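Local coordinates for tetratricopeptide TPR_2 repeat protein (Thermobaculum terrenum, PDB 5DJS) that combines tetratricopeptide repeats with a GT-B fold of glycosyltransferase family 41 and binds uridine-5'-diphosphate, at residues Asp280-Gln286 with Glu299-Ser305. The protein carries 1 engineered substitution. Residues are numbered along the deposited sequence; the frame is centred on the assembly and turned at random.
Sequences DYLVGDQ and ERLVRLS
Leu282, Tyr281 and Val302 bury the most surface where strands 281-285 and 300-304 pair in parallel. The ladder opens with Arg300 N to Asp280 O, 2.8 Å and nearly straight at 171°. Leu282 then straddles Leu301 in the usual parallel manner: its N donates to Arg300 O at 3.0 Å and its O accepts from Val302 N at 2.9 Å. Gly284 N continues the ladder to Val302 O, whereas the bond from Leu304 N to Gly284 O and that from Gln286 N to Leu304 O are weak. With CG anti to the backbone N (chi1 -175°), Leu282 lies alongside Leu301, CD2 to CD2 at 3.8 Å, and its side chain crosses that of Glu299 at an angle, CB to CB 3.8 Å. On the other sheet face, Tyr281 CD1 rests on Val302 CG2 at 3.5 Å, and its ring runs beside Arg300 with the guanidinium plane turned 80° from it. Further along that face Val283 CG1 reaches Leu304 CD1. The Glu299 carboxylate is bound by Thr273 and Thr274. Within the six-stranded parallel sheet of this Rossmann-like GT-B half, strand 300-304 lies at the edge and strand 281-285 pairs on its other side with strand 263-266; helix 479-521 packs over Tyr281, Val283, Val302 and Leu304 through Met515, Ala511 and Phe504.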
loop_
_atom_site.group_PDB
_atom_site.type_symbol
_atom_site.label_atom_id
_atom_site.label_comp_id
_atom_site.label_asym_id
_atom_site.label_seq_id
_atom_site.Cartn_x
_atom_site.Cartn_y
_atom_site.Cartn_z
ATOM N N ASP A 280 -4.833 19.560 1.585
ATOM C CA ASP A 280 -4.067 20.745 1.203
ATOM C C ASP A 280 -2.783 20.324 0.533
ATOM O O ASP A 280 -2.446 20.838 -0.530
ATOM C CB ASP A 280 -3.744 21.628 2.426
ATOM C CG ASP A 280 -4.978 21.996 3.255
ATOM O OD1 ASP A 280 -5.925 22.597 2.690
ATOM O OD2 ASP A 280 -4.986 21.687 4.477
ATOM N N TYR A 281 -2.072 19.385 1.164
ATOM C CA TYR A 281 -0.744 18.942 0.703
ATOM C C TYR A 281 -0.620 17.433 0.489
ATOM O O TYR A 281 -1.245 16.640 1.184
ATOM C CB TYR A 281 0.320 19.399 1.701
ATOM C CG TYR A 281 0.383 20.900 1.806
ATOM C CD1 TYR A 281 1.097 21.647 0.870
ATOM C CD2 TYR A 281 -0.296 21.576 2.814
ATOM C CE1 TYR A 281 1.158 23.025 0.950
ATOM C CE2 TYR A 281 -0.250 22.958 2.901
ATOM C CZ TYR A 281 0.482 23.676 1.968
ATOM O OH TYR A 281 0.537 25.038 2.048
ATOM N N LEU A 282 0.189 17.062 -0.497
ATOM C CA LEU A 282 0.669 15.702 -0.664
ATOM C C LEU A 282 2.202 15.763 -0.608
ATOM O O LEU A 282 2.815 16.460 -1.420
ATOM C CB LEU A 282 0.185 15.139 -1.999
ATOM C CG LEU A 282 0.511 13.665 -2.291
ATOM C CD1 LEU A 282 -0.568 13.007 -3.145
ATOM C CD2 LEU A 282 1.864 13.511 -2.965
ATOM N N VAL A 283 2.811 15.049 0.338
ATOM C CA VAL A 283 4.285 15.045 0.525
ATOM C C VAL A 283 4.994 13.940 -0.295
ATOM O O VAL A 283 4.947 12.756 0.062
ATOM C CB VAL A 283 4.655 14.880 2.018
ATOM C CG1 VAL A 283 6.163 14.849 2.213
ATOM C CG2 VAL A 283 4.053 16.002 2.843
ATOM N N GLY A 284 5.655 14.348 -1.382
ATOM C CA GLY A 284 6.427 13.442 -2.244
ATOM C C GLY A 284 7.905 13.804 -2.243
ATOM O O GLY A 284 8.479 14.127 -1.191
ATOM N N ASP A 285 8.525 13.731 -3.420
ATOM C CA ASP A 285 9.907 14.205 -3.604
ATOM C C ASP A 285 10.198 14.520 -5.074
ATOM O O ASP A 285 9.337 14.308 -5.937
ATOM C CB ASP A 285 10.932 13.242 -2.977
ATOM C CG ASP A 285 11.203 12.006 -3.810
ATOM O OD1 ASP A 285 11.596 12.156 -4.990
ATOM O OD2 ASP A 285 11.100 10.885 -3.254
ATOM N N GLN A 286 11.396 15.026 -5.353
ATOM C CA GLN A 286 11.696 15.635 -6.660
ATOM C C GLN A 286 11.815 14.649 -7.809
ATOM O O GLN A 286 11.515 15.000 -8.946
ATOM C CB GLN A 286 12.966 16.469 -6.575
ATOM C CG GLN A 286 12.839 17.655 -5.645
ATOM C CD GLN A 286 14.128 18.436 -5.548
ATOM O OE1 GLN A 286 15.186 17.877 -5.229
ATOM N NE2 GLN A 286 14.059 19.731 -5.826
ATOM N N GLU A 299 -4.282 18.414 -4.287
ATOM C CA GLU A 299 -3.319 18.813 -3.270
ATOM C C GLU A 299 -2.169 19.596 -3.914
ATOM O O GLU A 299 -1.895 19.430 -5.112
ATOM C CB GLU A 299 -2.712 17.590 -2.555
ATOM C CG GLU A 299 -3.694 16.537 -2.047
ATOM C CD GLU A 299 -3.964 15.402 -3.037
ATOM O OE1 GLU A 299 -3.663 15.530 -4.242
ATOM O OE2 GLU A 299 -4.521 14.383 -2.615
ATOM N N ARG A 300 -1.496 20.432 -3.125
ATOM C CA ARG A 300 -0.221 21.004 -3.551
ATOM C C ARG A 300 0.875 19.990 -3.267
ATOM O O ARG A 300 1.003 19.498 -2.138
ATOM C CB ARG A 300 0.105 22.300 -2.820
ATOM C CG ARG A 300 -0.439 23.547 -3.479
ATOM C CD ARG A 300 0.126 24.770 -2.789
ATOM N NE ARG A 300 -0.892 25.802 -2.592
ATOM C CZ ARG A 300 -0.983 26.617 -1.538
ATOM N NH1 ARG A 300 -0.124 26.549 -0.517
ATOM N NH2 ARG A 300 -1.962 27.516 -1.497
ATOM N N LEU A 301 1.661 19.681 -4.293
ATOM C CA LEU A 301 2.749 18.729 -4.158
ATOM C C LEU A 301 3.908 19.376 -3.391
ATOM O O LEU A 301 4.292 20.510 -3.677
ATOM C CB LEU A 301 3.214 18.258 -5.538
ATOM C CG LEU A 301 2.191 17.482 -6.369
ATOM C CD1 LEU A 301 2.699 17.309 -7.790
ATOM C CD2 LEU A 301 1.890 16.123 -5.761
ATOM N N VAL A 302 4.436 18.652 -2.407
ATOM C CA VAL A 302 5.582 19.089 -1.619
ATOM C C VAL A 302 6.730 18.162 -1.991
ATOM O O VAL A 302 6.826 17.046 -1.478
ATOM C CB VAL A 302 5.273 19.021 -0.104
ATOM C CG1 VAL A 302 6.504 19.302 0.744
ATOM C CG2 VAL A 302 4.165 19.993 0.256
ATOM N N ARG A 303 7.585 18.623 -2.899
ATOM C CA ARG A 303 8.688 17.813 -3.405
ATOM C C ARG A 303 9.932 17.951 -2.521
ATOM O O ARG A 303 10.796 18.795 -2.779
ATOM C CB ARG A 303 9.030 18.221 -4.839
ATOM C CG ARG A 303 7.891 18.127 -5.841
ATOM C CD ARG A 303 8.261 18.851 -7.130
ATOM N NE ARG A 303 7.549 18.320 -8.298
ATOM C CZ ARG A 303 6.305 18.638 -8.662
ATOM N NH1 ARG A 303 5.567 19.498 -7.955
ATOM N NH2 ARG A 303 5.786 18.091 -9.754
ATOM N N LEU A 304 10.034 17.112 -1.491
ATOM C CA LEU A 304 11.234 17.077 -0.645
ATOM C C LEU A 304 12.505 16.849 -1.492
ATOM O O LEU A 304 12.476 16.117 -2.490
ATOM C CB LEU A 304 11.148 15.954 0.395
ATOM C CG LEU A 304 10.039 15.963 1.443
ATOM C CD1 LEU A 304 10.105 14.677 2.257
ATOM C CD2 LEU A 304 10.128 17.180 2.339
ATOM N N SER A 305 13.619 17.447 -1.062
ATOM C CA SER A 305 14.917 17.340 -1.764
ATOM C C SER A 305 15.750 16.115 -1.331
ATOM O O SER A 305 16.962 16.094 -1.487
ATOM C CB SER A 305 15.702 18.625 -1.530
ATOM O OG SER A 305 15.827 18.838 -0.134
#